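Local coordinates for protein iminosuccinate reductase (Paracoccus denitrificans, PDB 6RQA) that catalyses the NADH-dependent reduction of iminosuccinate to L-aspartate, regenerating the amino donor for the first step of the beta-hydroxyaspartate cycle, at residues A168-W179 with L198-L208. Sequence-based numbering, arbitrary orientation.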
ATOM      1  N   ALA A 168     -21.628   5.785  24.964  1.00 46.31           N
ATOM      2  CA  ALA A 168     -21.999   6.342  26.259  1.00 45.24           C
ATOM      3  C   ALA A 168     -21.221   7.608  26.588  1.00 44.83           C
ATOM      4  O   ALA A 168     -21.662   8.387  27.440  1.00 52.13           O
ATOM      5  CB  ALA A 168     -21.786   5.303  27.360  1.00 42.99           C
ATOM      6  N   ASN A 169     -20.079   7.832  25.936  1.00 47.09           N
ATOM      7  CA  ASN A 169     -19.283   9.023  26.207  1.00 53.56           C
ATOM      8  C   ASN A 169     -19.816  10.248  25.475  1.00 47.17           C
ATOM      9  O   ASN A 169     -19.664  11.372  25.968  1.00 44.74           O
ATOM     10  CB  ASN A 169     -17.822   8.773  25.825  1.00 65.68           C
ATOM     11  CG  ASN A 169     -16.940   9.986  26.057  1.00 77.72           C
ATOM     12  OD1 ASN A 169     -16.663  10.754  25.134  1.00 70.72           O
ATOM     13  ND2 ASN A 169     -16.491  10.164  27.294  1.00 81.88           N
ATOM     14  N   VAL A 170     -20.447  10.057  24.318  1.00 44.59           N
ATOM     15  CA  VAL A 170     -20.909  11.173  23.500  1.00 50.44           C
ATOM     16  C   VAL A 170     -22.374  11.467  23.803  1.00 52.68           C
ATOM     17  O   VAL A 170     -22.836  12.604  23.650  1.00 44.86           O
ATOM     18  CB  VAL A 170     -20.691  10.884  22.001  1.00 36.11           C
ATOM     19  CG1 VAL A 170     -21.577   9.737  21.532  1.00 43.97           C
ATOM     20  CG2 VAL A 170     -20.928  12.134  21.170  1.00 40.57           C
ATOM     21  N   HIS A 171     -23.112  10.454  24.251  1.00 50.27           N
ATOM     22  CA  HIS A 171     -24.534  10.595  24.528  1.00 42.54           C
ATOM     23  C   HIS A 171     -24.860   9.910  25.845  1.00 50.05           C
ATOM     24  O   HIS A 171     -24.316   8.845  26.152  1.00 50.39           O
ATOM     25  CB  HIS A 171     -25.384   9.999  23.398  1.00 32.83           C
ATOM     26  CG  HIS A 171     -26.856  10.194  23.582  1.00 49.23           C
ATOM     27  ND1 HIS A 171     -27.502  11.360  23.231  1.00 54.06           N
ATOM     28  CD2 HIS A 171     -27.809   9.372  24.083  1.00 50.71           C
ATOM     29  CE1 HIS A 171     -28.789  11.248  23.506  1.00 54.38           C
ATOM     30  NE2 HIS A 171     -29.002  10.051  24.024  1.00 52.42           N
ATOM     31  N   ARG A 172     -25.752  10.524  26.618  1.00 52.16           N
ATOM     32  CA  ARG A 172     -26.139  10.005  27.924  1.00 58.50           C
ATOM     33  C   ARG A 172     -27.353   9.099  27.750  1.00 54.30           C
ATOM     34  O   ARG A 172     -28.456   9.575  27.463  1.00 51.78           O
ATOM     35  CB  ARG A 172     -26.431  11.150  28.891  1.00 61.70           C
ATOM     36  CG  ARG A 172     -26.610  10.721  30.339  1.00 78.53           C
ATOM     37  CD  ARG A 172     -28.075  10.693  30.739  1.00 93.61           C
ATOM     38  NE  ARG A 172     -28.247  10.373  32.153  1.00103.93           N
ATOM     39  CZ  ARG A 172     -29.418  10.376  32.781  1.00103.60           C
ATOM     40  NH1 ARG A 172     -29.481  10.072  34.071  1.00100.52           N
ATOM     41  NH2 ARG A 172     -30.526  10.685  32.122  1.00100.53           N
ATOM     42  N   PHE A 173     -27.148   7.797  27.916  1.00 46.30           N
ATOM     43  CA  PHE A 173     -28.216   6.815  27.809  1.00 45.41           C
ATOM     44  C   PHE A 173     -28.706   6.412  29.194  1.00 47.80           C
ATOM     45  O   PHE A 173     -28.045   6.642  30.210  1.00 47.19           O
ATOM     46  CB  PHE A 173     -27.744   5.574  27.043  1.00 35.13           C
ATOM     47  CG  PHE A 173     -27.501   5.815  25.578  1.00 32.31           C
ATOM     48  CD1 PHE A 173     -28.534   5.702  24.663  1.00 39.19           C
ATOM     49  CD2 PHE A 173     -26.237   6.143  25.117  1.00 35.73           C
ATOM     50  CE1 PHE A 173     -28.313   5.917  23.315  1.00 32.71           C
ATOM     51  CE2 PHE A 173     -26.011   6.361  23.770  1.00 38.61           C
ATOM     52  CZ  PHE A 173     -27.051   6.247  22.868  1.00 35.34           C
ATOM     53  N   GLU A 174     -29.892   5.800  29.222  1.00 46.31           N
ATOM     54  CA  GLU A 174     -30.468   5.289  30.455  1.00 54.83           C
ATOM     55  C   GLU A 174     -30.445   3.772  30.554  1.00 56.56           C
ATOM     56  O   GLU A 174     -30.472   3.243  31.670  1.00 52.48           O
ATOM     57  CB  GLU A 174     -31.919   5.769  30.608  1.00 50.21           C
ATOM     58  CG  GLU A 174     -32.085   7.276  30.569  1.00 69.23           C
ATOM     59  CD  GLU A 174     -33.539   7.698  30.646  1.00 80.87           C
ATOM     60  OE1 GLU A 174     -34.410   6.810  30.766  1.00 80.88           O
ATOM     61  OE2 GLU A 174     -33.810   8.915  30.585  1.00 89.64           O
ATOM     62  N   LYS A 175     -30.392   3.067  29.427  1.00 38.48           N
ATOM     63  CA  LYS A 175     -30.452   1.615  29.420  1.00 46.77           C
ATOM     64  C   LYS A 175     -29.760   1.102  28.166  1.00 50.18           C
ATOM     65  O   LYS A 175     -29.723   1.784  27.138  1.00 51.23           O
ATOM     66  CB  LYS A 175     -31.905   1.122  29.481  1.00 38.77           C
ATOM     67  CG  LYS A 175     -32.066  -0.377  29.652  1.00 43.19           C
ATOM     68  CD  LYS A 175     -33.533  -0.773  29.650  1.00 40.08           C
ATOM     69  CE  LYS A 175     -33.697  -2.274  29.814  1.00 49.66           C
ATOM     70  NZ  LYS A 175     -35.130  -2.677  29.809  1.00 69.34           N
ATOM     71  N   VAL A 176     -29.202  -0.103  28.262  1.00 38.07           N
ATOM     72  CA  VAL A 176     -28.566  -0.774  27.134  1.00 33.51           C
ATOM     73  C   VAL A 176     -29.211  -2.142  26.975  1.00 46.27           C
ATOM     74  O   VAL A 176     -29.195  -2.952  27.908  1.00 51.26           O
ATOM     75  CB  VAL A 176     -27.046  -0.916  27.323  1.00 42.93           C
ATOM     76  CG1 VAL A 176     -26.426  -1.602  26.113  1.00 42.51           C
ATOM     77  CG2 VAL A 176     -26.405   0.443  27.557  1.00 37.37           C
ATOM     78  N   ILE A 177     -29.784  -2.398  25.801  1.00 53.05           N
ATOM     79  CA  ILE A 177     -30.315  -3.708  25.444  1.00 51.86           C
ATOM     80  C   ILE A 177     -29.436  -4.289  24.346  1.00 54.74           C
ATOM     81  O   ILE A 177     -28.967  -3.561  23.462  1.00 57.82           O
ATOM     82  CB  ILE A 177     -31.790  -3.630  24.997  1.00 48.28           C
ATOM     83  CG1 ILE A 177     -31.960  -2.615  23.865  1.00 46.34           C
ATOM     84  CG2 ILE A 177     -32.687  -3.279  26.177  1.00 36.87           C
ATOM     85  CD1 ILE A 177     -33.387  -2.486  23.371  1.00 48.56           C
ATOM     86  N   GLY A 178     -29.202  -5.598  24.408  1.00 54.04           N
ATOM     87  CA  GLY A 178     -28.274  -6.235  23.499  1.00 50.81           C
ATOM     88  C   GLY A 178     -28.825  -7.533  22.945  1.00 50.37           C
ATOM     89  O   GLY A 178     -29.690  -8.180  23.541  1.00 49.15           O
ATOM     90  N   TRP A 179     -28.299  -7.901  21.780  1.00 51.31           N
ATOM     91  CA  TRP A 179     -28.622  -9.164  21.132  1.00 46.42           C
ATOM     92  C   TRP A 179     -27.385  -9.647  20.390  1.00 51.77           C
ATOM     93  O   TRP A 179     -26.631  -8.842  19.835  1.00 56.60           O
ATOM     94  CB  TRP A 179     -29.802  -9.020  20.165  1.00 36.26           C
ATOM     95  CG  TRP A 179     -30.149 -10.291  19.443  1.00 61.46           C
ATOM     96  CD1 TRP A 179     -31.031 -11.252  19.849  1.00 71.13           C
ATOM     97  CD2 TRP A 179     -29.620 -10.739  18.188  1.00 62.14           C
ATOM     98  NE1 TRP A 179     -31.083 -12.267  18.926  1.00 66.02           N
ATOM     99  CE2 TRP A 179     -30.227 -11.977  17.897  1.00 66.34           C
ATOM    100  CE3 TRP A 179     -28.693 -10.213  17.282  1.00 64.91           C
ATOM    101  CZ2 TRP A 179     -29.936 -12.698  16.740  1.00 74.27           C
ATOM    102  CZ3 TRP A 179     -28.406 -10.931  16.134  1.00 70.46           C
ATOM    103  CH2 TRP A 179     -29.025 -12.159  15.873  1.00 71.07           C
ATOM    104  N   LEU A 198     -24.623   1.617  33.585  1.00 41.89           N
ATOM    105  CA  LEU A 198     -25.857   1.506  32.832  1.00 44.64           C
ATOM    106  C   LEU A 198     -26.434   0.106  32.981  1.00 48.41           C
ATOM    107  O   LEU A 198     -25.694  -0.881  32.856  1.00 49.90           O
ATOM    108  CB  LEU A 198     -25.616   1.814  31.345  1.00 32.01           C
ATOM    109  CG  LEU A 198     -25.196   3.243  30.999  1.00 31.83           C
ATOM    110  CD1 LEU A 198     -24.853   3.355  29.522  1.00 31.18           C
ATOM    111  CD2 LEU A 198     -26.297   4.218  31.370  1.00 32.32           C
ATOM    112  N   PRO A 199     -27.731  -0.029  33.244  1.00 38.23           N
ATOM    113  CA  PRO A 199     -28.331  -1.364  33.318  1.00 41.53           C
ATOM    114  C   PRO A 199     -28.416  -2.007  31.943  1.00 45.08           C
ATOM    115  O   PRO A 199     -28.608  -1.336  30.926  1.00 49.42           O
ATOM    116  CB  PRO A 199     -29.724  -1.095  33.896  1.00 35.37           C
ATOM    117  CG  PRO A 199     -30.021   0.317  33.496  1.00 35.26           C
ATOM    118  CD  PRO A 199     -28.707   1.040  33.518  1.00 34.34           C
ATOM    119  N   PHE A 200     -28.265  -3.329  31.921  1.00 35.65           N
ATOM    120  CA  PHE A 200     -28.277  -4.098  30.685  1.00 36.64           C
ATOM    121  C   PHE A 200     -29.351  -5.174  30.745  1.00 49.93           C
ATOM    122  O   PHE A 200     -29.607  -5.753  31.805  1.00 62.92           O
ATOM    123  CB  PHE A 200     -26.911  -4.741  30.415  1.00 33.81           C
ATOM    124  CG  PHE A 200     -26.885  -5.618  29.194  1.00 38.21           C
ATOM    125  CD1 PHE A 200     -26.754  -5.064  27.931  1.00 44.68           C
ATOM    126  CD2 PHE A 200     -26.993  -6.996  29.310  1.00 40.23           C
ATOM    127  CE1 PHE A 200     -26.731  -5.866  26.804  1.00 55.03           C
ATOM    128  CE2 PHE A 200     -26.971  -7.805  28.186  1.00 48.99           C
ATOM    129  CZ  PHE A 200     -26.839  -7.239  26.932  1.00 56.74           C
ATOM    130  N   GLU A 201     -29.975  -5.438  29.598  1.00 49.34           N
ATOM    131  CA  GLU A 201     -30.967  -6.500  29.467  1.00 44.02           C
ATOM    132  C   GLU A 201     -30.791  -7.171  28.116  1.00 54.92           C
ATOM    133  O   GLU A 201     -30.947  -6.523  27.077  1.00 50.66           O
ATOM    134  CB  GLU A 201     -32.393  -5.957  29.606  1.00 37.80           C
ATOM    135  CG  GLU A 201     -33.461  -6.961  29.188  1.00 39.22           C
ATOM    136  CD  GLU A 201     -34.868  -6.402  29.281  1.00 56.72           C
ATOM    137  OE1 GLU A 201     -35.808  -7.194  29.506  1.00 63.30           O
ATOM    138  OE2 GLU A 201     -35.034  -5.176  29.127  1.00 62.88           O
ATOM    139  N   ALA A 202     -30.563  -8.477  28.091  1.00 47.71           N
ATOM    140  CA  ALA A 202     -30.470  -9.193  26.804  1.00 43.80           C
ATOM    141  C   ALA A 202     -31.867  -9.295  26.213  1.00 48.45           C
ATOM    142  O   ALA A 202     -32.766  -9.555  26.954  1.00 55.61           O
ATOM    143  CB  ALA A 202     -29.891 -10.553  27.019  1.00 47.49           C
ATOM    144  N   VAL A 203     -32.026  -9.088  24.918  1.00 43.74           N
ATOM    145  CA  VAL A 203     -33.368  -9.149  24.290  1.00 43.90           C
ATOM    146  C   VAL A 203     -33.275  -9.812  22.928  1.00 48.86           C
ATOM    147  O   VAL A 203     -32.222 -10.216  22.549  1.00 56.82           O
ATOM    148  CB  VAL A 203     -33.993  -7.766  24.102  1.00 45.11           C
ATOM    149  CG1 VAL A 203     -34.324  -7.098  25.411  1.00 45.16           C
ATOM    150  CG2 VAL A 203     -33.131  -6.887  23.233  1.00 47.43           C
ATOM    151  N   GLU A 204     -34.423 -10.059  22.328  1.00 61.91           N
ATOM    152  CA  GLU A 204     -34.461 -10.567  20.943  1.00 65.69           C
ATOM    153  C   GLU A 204     -34.635  -9.351  20.033  1.00 60.34           C
ATOM    154  O   GLU A 204     -35.031  -8.298  20.499  1.00 66.51           O
ATOM    155  CB  GLU A 204     -35.483 -11.686  20.743  1.00 67.31           C
ATOM    156  CG  GLU A 204     -35.303 -12.884  21.653  1.00 74.75           C
ATOM    157  CD  GLU A 204     -34.060 -13.759  21.589  1.00 87.05           C
ATOM    158  OE1 GLU A 204     -33.793 -14.461  22.579  1.00 90.23           O
ATOM    159  OE2 GLU A 204     -33.370 -13.761  20.570  1.00 86.35           O
ATOM    160  N   LEU A 205     -34.370  -9.528  18.761  1.00 46.42           N
ATOM    161  CA  LEU A 205     -34.333  -8.438  17.789  1.00 48.75           C
ATOM    162  C   LEU A 205     -35.678  -7.746  17.607  1.00 61.22           C
ATOM    163  O   LEU A 205     -35.707  -6.595  17.158  1.00 69.39           O
ATOM    164  CB  LEU A 205     -33.833  -8.955  16.438  1.00 48.89           C
ATOM    165  CG  LEU A 205     -32.334  -9.249  16.368  1.00 55.73           C
ATOM    166  CD1 LEU A 205     -31.927  -9.664  14.963  1.00 70.74           C
ATOM    167  CD2 LEU A 205     -31.536  -8.038  16.823  1.00 56.81           C
ATOM    168  N   ASP A 206     -36.788  -8.408  17.940  1.00 71.50           N
ATOM    169  CA  ASP A 206     -38.087  -7.756  17.804  1.00 73.64           C
ATOM    170  C   ASP A 206     -38.244  -6.625  18.814  1.00 70.32           C
ATOM    171  O   ASP A 206     -38.755  -5.551  18.476  1.00 64.55           O
ATOM    172  CB  ASP A 206     -39.215  -8.779  17.954  1.00 86.18           C
ATOM    173  CG  ASP A 206     -39.112  -9.582  19.233  1.00 91.77           C
ATOM    174  OD1 ASP A 206     -37.992 -10.010  19.578  1.00 94.93           O
ATOM    175  OD2 ASP A 206     -40.151  -9.784  19.896  1.00 96.35           O
ATOM    176  N   ARG A 207     -37.808  -6.842  20.058  1.00 75.59           N
ATOM    177  CA  ARG A 207     -37.867  -5.784  21.060  1.00 67.44           C
ATOM    178  C   ARG A 207     -36.779  -4.739  20.857  1.00 60.44           C
ATOM    179  O   ARG A 207     -36.999  -3.560  21.154  1.00 60.95           O
ATOM    180  CB  ARG A 207     -37.753  -6.371  22.468  1.00 57.56           C
ATOM    181  CG  ARG A 207     -39.032  -6.968  23.027  1.00 58.50           C
ATOM    182  CD  ARG A 207     -38.842  -7.354  24.489  1.00 71.03           C
ATOM    183  NE  ARG A 207     -38.393  -6.219  25.293  1.00 72.23           N
ATOM    184  CZ  ARG A 207     -37.889  -6.321  26.519  1.00 66.49           C
ATOM    185  NH1 ARG A 207     -37.758  -7.511  27.089  1.00 74.83           N
ATOM    186  NH2 ARG A 207     -37.506  -5.232  27.174  1.00 41.66           N
ATOM    187  N   LEU A 208     -35.607  -5.147  20.365  1.00 59.01           N
ATOM    188  CA  LEU A 208     -34.511  -4.200  20.185  1.00 58.86           C
ATOM    189  C   LEU A 208     -34.869  -3.143  19.146  1.00 67.80           C
ATOM    190  O   LEU A 208     -34.667  -1.945  19.367  1.00 68.44           O
ATOM    191  CB  LEU A 208     -33.234  -4.948  19.794  1.00 62.18           C
ATOM    192  CG  LEU A 208     -31.904  -4.186  19.832  1.00 58.20           C
ATOM    193  CD1 LEU A 208     -30.768  -5.125  20.202  1.00 55.13           C
ATOM    194  CD2 LEU A 208     -31.612  -3.513  18.498  1.00 55.74           C
TER
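The indole of W179 lies across L205, which packs against one face of it: CG of L205 sits 3.8 Å from the centroid of the five-membered ring in a CH-pi contact 17° off its normal. CD2 of L205 lies against CD2 and CE3 of W179, while CD1 of the leucine packs against the six-membered ring. At the ring edge V203 O approaches CD1 of W179, and NE1 of W179 makes a weak hydrogen bond of 3.2 Å to OE2 of E204, the N-cap residue of the helix starting at L205. The bend of E204 at chi2 (-64°) turns its carboxylate back to the indole, the two planes standing 77° apart. At the base of the tryptophan side chain, CD1 of L208 packs against CB of W179.

Strands 175-179 and 200-202 run parallel and are joined by helix 186-195 as a beta-alpha-beta unit of the NAD-binding Rossmann-type domain, with 200-202 at the sheet edge. V176 N bonds to P199 O, V176 O receives E201 N, and G178 O receives V203 N at 2.9 Å. On the face shared by V176 and G178, the F200 ring fills the hollow at G178, where there is no side chain, meeting the backbone obliquely with CE1 3.5 Å from G178 N; V176 CG1 meets the edge of this ring, and helix 186-195 packs against F200. L198 fits its CD1 against CG2 of V176 and CB of A168.

On the other face, I177 pushes CD1 against L208, with V203 CG2 beside its CB. Nearby, the extended K175 chain carries NZ to 2.6 Å from E201 OE2; R207 grips both carboxylate oxygens end-on, its NH2 approaching OE2 from the carboxylate face opposite K175 and also pairing with E211.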